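Dicer Related Helicase (PDB 6M6Q) probably hydrolyses ATP as a RIG-I-like, RNA-binding helicase of nematode RNA interference, represented here by its largely helical N-terminal domain. Local coordinates at residues Glu147-Gly150 against Tyr151-Glu155. Numbering follows the deposited sequence.
Sequences ELYG and YSHWE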
ATOM      1  N   GLU B 147      26.313  -6.618 -14.119  1.00 62.69           N
ATOM      2  CA  GLU B 147      25.344  -7.477 -14.860  1.00 62.78           C
ATOM      3  C   GLU B 147      23.945  -7.263 -14.280  1.00 61.79           C
ATOM      4  O   GLU B 147      23.005  -7.124 -15.059  1.00 56.76           O
ATOM      5  CB  GLU B 147      25.727  -8.958 -14.765  1.00 65.42           C
ATOM      6  CG  GLU B 147      25.033  -9.844 -15.794  1.00 65.15           C
ATOM      7  CD  GLU B 147      23.601 -10.249 -15.482  1.00 70.77           C
ATOM      8  OE1 GLU B 147      22.892 -10.647 -16.417  1.00 79.09           O
ATOM      9  OE2 GLU B 147      23.211 -10.208 -14.314  1.00 87.43           O
ATOM     10  N   LEU B 148      23.829  -7.261 -12.951  1.00 59.46           N
ATOM     11  CA  LEU B 148      22.553  -7.072 -12.230  1.00 58.22           C
ATOM     12  C   LEU B 148      22.049  -5.651 -12.494  1.00 57.48           C
ATOM     13  O   LEU B 148      20.861  -5.515 -12.846  1.00 58.84           O
ATOM     14  CB  LEU B 148      22.769  -7.357 -10.737  1.00 62.16           C
ATOM     15  CG  LEU B 148      21.516  -7.465  -9.858  1.00 57.32           C
ATOM     16  CD1 LEU B 148      20.509  -8.475 -10.406  1.00 54.49           C
ATOM     17  CD2 LEU B 148      21.908  -7.834  -8.435  1.00 56.10           C
ATOM     18  N   TYR B 149      22.941  -4.652 -12.457  1.00 54.36           N
ATOM     19  CA  TYR B 149      22.632  -3.250 -12.863  1.00 56.66           C
ATOM     20  C   TYR B 149      21.997  -3.279 -14.241  1.00 54.96           C
ATOM     21  O   TYR B 149      20.869  -2.805 -14.384  1.00 62.28           O
ATOM     22  CB  TYR B 149      23.876  -2.359 -12.838  1.00 57.65           C
ATOM     23  CG  TYR B 149      23.720  -1.009 -13.499  1.00 65.29           C
ATOM     24  CD1 TYR B 149      24.218  -0.782 -14.775  1.00 70.17           C
ATOM     25  CD2 TYR B 149      23.136   0.062 -12.837  1.00 73.79           C
ATOM     26  CE1 TYR B 149      24.105   0.453 -15.395  1.00 62.37           C
ATOM     27  CE2 TYR B 149      23.017   1.308 -13.442  1.00 76.88           C
ATOM     28  CZ  TYR B 149      23.518   1.505 -14.721  1.00 74.18           C
ATOM     29  OH  TYR B 149      23.425   2.723 -15.322  1.00 82.50           O
ATOM     30  N   GLY B 150      22.668  -3.930 -15.190  1.00 50.51           N
ATOM     31  CA  GLY B 150      22.200  -4.064 -16.578  1.00 55.67           C
ATOM     32  C   GLY B 150      20.826  -4.698 -16.651  1.00 59.99           C
ATOM     33  O   GLY B 150      19.953  -4.160 -17.370  1.00 67.01           O
ATOM     34  N   TYR B 151      20.640  -5.790 -15.919  1.00 64.73           N
ATOM     35  CA  TYR B 151      19.418  -6.627 -15.926  1.00 65.42           C
ATOM     36  C   TYR B 151      18.225  -5.783 -15.441  1.00 64.75           C
ATOM     37  O   TYR B 151      17.093  -5.942 -15.999  1.00 58.05           O
ATOM     38  CB  TYR B 151      19.653  -7.884 -15.083  1.00 65.15           C
ATOM     39  CG  TYR B 151      18.599  -8.948 -15.247  1.00 65.49           C
ATOM     40  CD1 TYR B 151      18.679  -9.895 -16.253  1.00 62.01           C
ATOM     41  CD2 TYR B 151      17.506  -9.000 -14.396  1.00 65.71           C
ATOM     42  CE1 TYR B 151      17.691 -10.858 -16.424  1.00 64.07           C
ATOM     43  CE2 TYR B 151      16.517  -9.963 -14.544  1.00 64.69           C
ATOM     44  CZ  TYR B 151      16.612 -10.901 -15.559  1.00 62.77           C
ATOM     45  OH  TYR B 151      15.631 -11.838 -15.726  1.00 65.39           O
ATOM     46  N   SER B 152      18.477  -4.880 -14.484  1.00 58.64           N
ATOM     47  CA  SER B 152      17.466  -3.973 -13.876  1.00 62.53           C
ATOM     48  C   SER B 152      17.083  -2.858 -14.865  1.00 68.61           C
ATOM     49  O   SER B 152      16.025  -2.208 -14.648  1.00 61.39           O
ATOM     50  CB  SER B 152      17.961  -3.409 -12.556  1.00 58.21           C
ATOM     51  OG  SER B 152      18.821  -2.297 -12.755  1.00 56.12           O
ATOM     52  N   HIS B 153      17.885  -2.678 -15.927  1.00 71.49           N
ATOM     53  CA  HIS B 153      17.740  -1.605 -16.950  1.00 61.85           C
ATOM     54  C   HIS B 153      17.442  -2.192 -18.351  1.00 60.48           C
ATOM     55  O   HIS B 153      17.358  -1.394 -19.304  1.00 54.02           O
ATOM     56  CB  HIS B 153      19.016  -0.765 -16.978  1.00 58.13           C
ATOM     57  CG  HIS B 153      19.135   0.207 -15.860  1.00 56.81           C
ATOM     58  ND1 HIS B 153      18.345   1.328 -15.776  1.00 51.29           N
ATOM     59  CD2 HIS B 153      20.005   0.277 -14.827  1.00 59.07           C
ATOM     60  CE1 HIS B 153      18.701   2.028 -14.714  1.00 56.51           C
ATOM     61  NE2 HIS B 153      19.720   1.413 -14.127  1.00 49.38           N
ATOM     62  N   TRP B 154      17.308  -3.521 -18.482  1.00 56.35           N
ATOM     63  CA  TRP B 154      17.057  -4.228 -19.779  1.00 57.33           C
ATOM     64  C   TRP B 154      18.233  -3.990 -20.764  1.00 62.34           C
ATOM     65  O   TRP B 154      17.971  -3.636 -21.952  1.00 59.87           O
ATOM     66  CB  TRP B 154      15.725  -3.779 -20.423  1.00 49.93           C
ATOM     67  CG  TRP B 154      14.483  -3.950 -19.602  1.00 52.22           C
ATOM     68  CD1 TRP B 154      14.339  -4.627 -18.421  1.00 53.88           C
ATOM     69  CD2 TRP B 154      13.160  -3.492 -19.962  1.00 49.57           C
ATOM     70  NE1 TRP B 154      13.030  -4.591 -18.011  1.00 50.95           N
ATOM     71  CE2 TRP B 154      12.284  -3.905 -18.940  1.00 47.44           C
ATOM     72  CE3 TRP B 154      12.642  -2.754 -21.029  1.00 48.09           C
ATOM     73  CZ2 TRP B 154      10.923  -3.606 -18.960  1.00 47.31           C
ATOM     74  CZ3 TRP B 154      11.297  -2.460 -21.050  1.00 50.78           C
ATOM     75  CH2 TRP B 154      10.449  -2.892 -20.034  1.00 52.26           C
ATOM     76  N   GLU B 155      19.468  -4.206 -20.319  1.00 60.88           N
ATOM     77  CA  GLU B 155      20.690  -4.103 -21.155  1.00 67.31           C
ATOM     78  C   GLU B 155      20.660  -5.176 -22.256  1.00 67.85           C
ATOM     79  O   GLU B 155      20.348  -6.343 -21.942  1.00 59.16           O
ATOM     80  CB  GLU B 155      21.927  -4.259 -20.273  1.00 68.18           C
ATOM     81  CG  GLU B 155      23.217  -3.865 -20.937  1.00 68.44           C
ATOM     82  CD  GLU B 155      24.408  -3.941 -20.009  1.00 79.22           C
ATOM     83  OE1 GLU B 155      24.602  -5.011 -19.398  1.00 85.71           O
ATOM     84  OE2 GLU B 155      25.120  -2.930 -19.876  1.00 88.78           O
TER
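Tyr151 N, bonded to Glu147 O at 2.8 Å, continues the spiral of the short helix 146-152, while the Tyr151 ring turns to His226 and the Glu147 carboxylate to Lys223. Ser152 repeats the step with N to Leu148 O, and its hydroxyl folds back on the same turn: chi1 of 82° sets OG between backbone N and carbonyl carbon, from where it donates to Tyr149 O at 2.7 Å. His153 N bonds back to Gly150 O at 2.9 Å, within the Schellman motif that closes this helix. The imidazole edge, CD2 and NE2, meets one face of the Tyr149 ring in a T-shaped stack (centroids 4.6 Å apart, planes at 61°), with ND1 and NE2 bonded to Leu18 O and Asp138 OD1. Replacing Tyr149 with an alanine would probably leave that edge without its aromatic face and the imidazole less restrained on this side. Trp154 supplies the positive phi of the motif, its indole packing on helix 162-171 and meeting Tyr28 in an edge-to-face pair. The closing bond runs from Glu155 N to Gly150 O at 3.0 Å, Glu155 N and His153 N approaching this carbonyl from opposite faces of its plane.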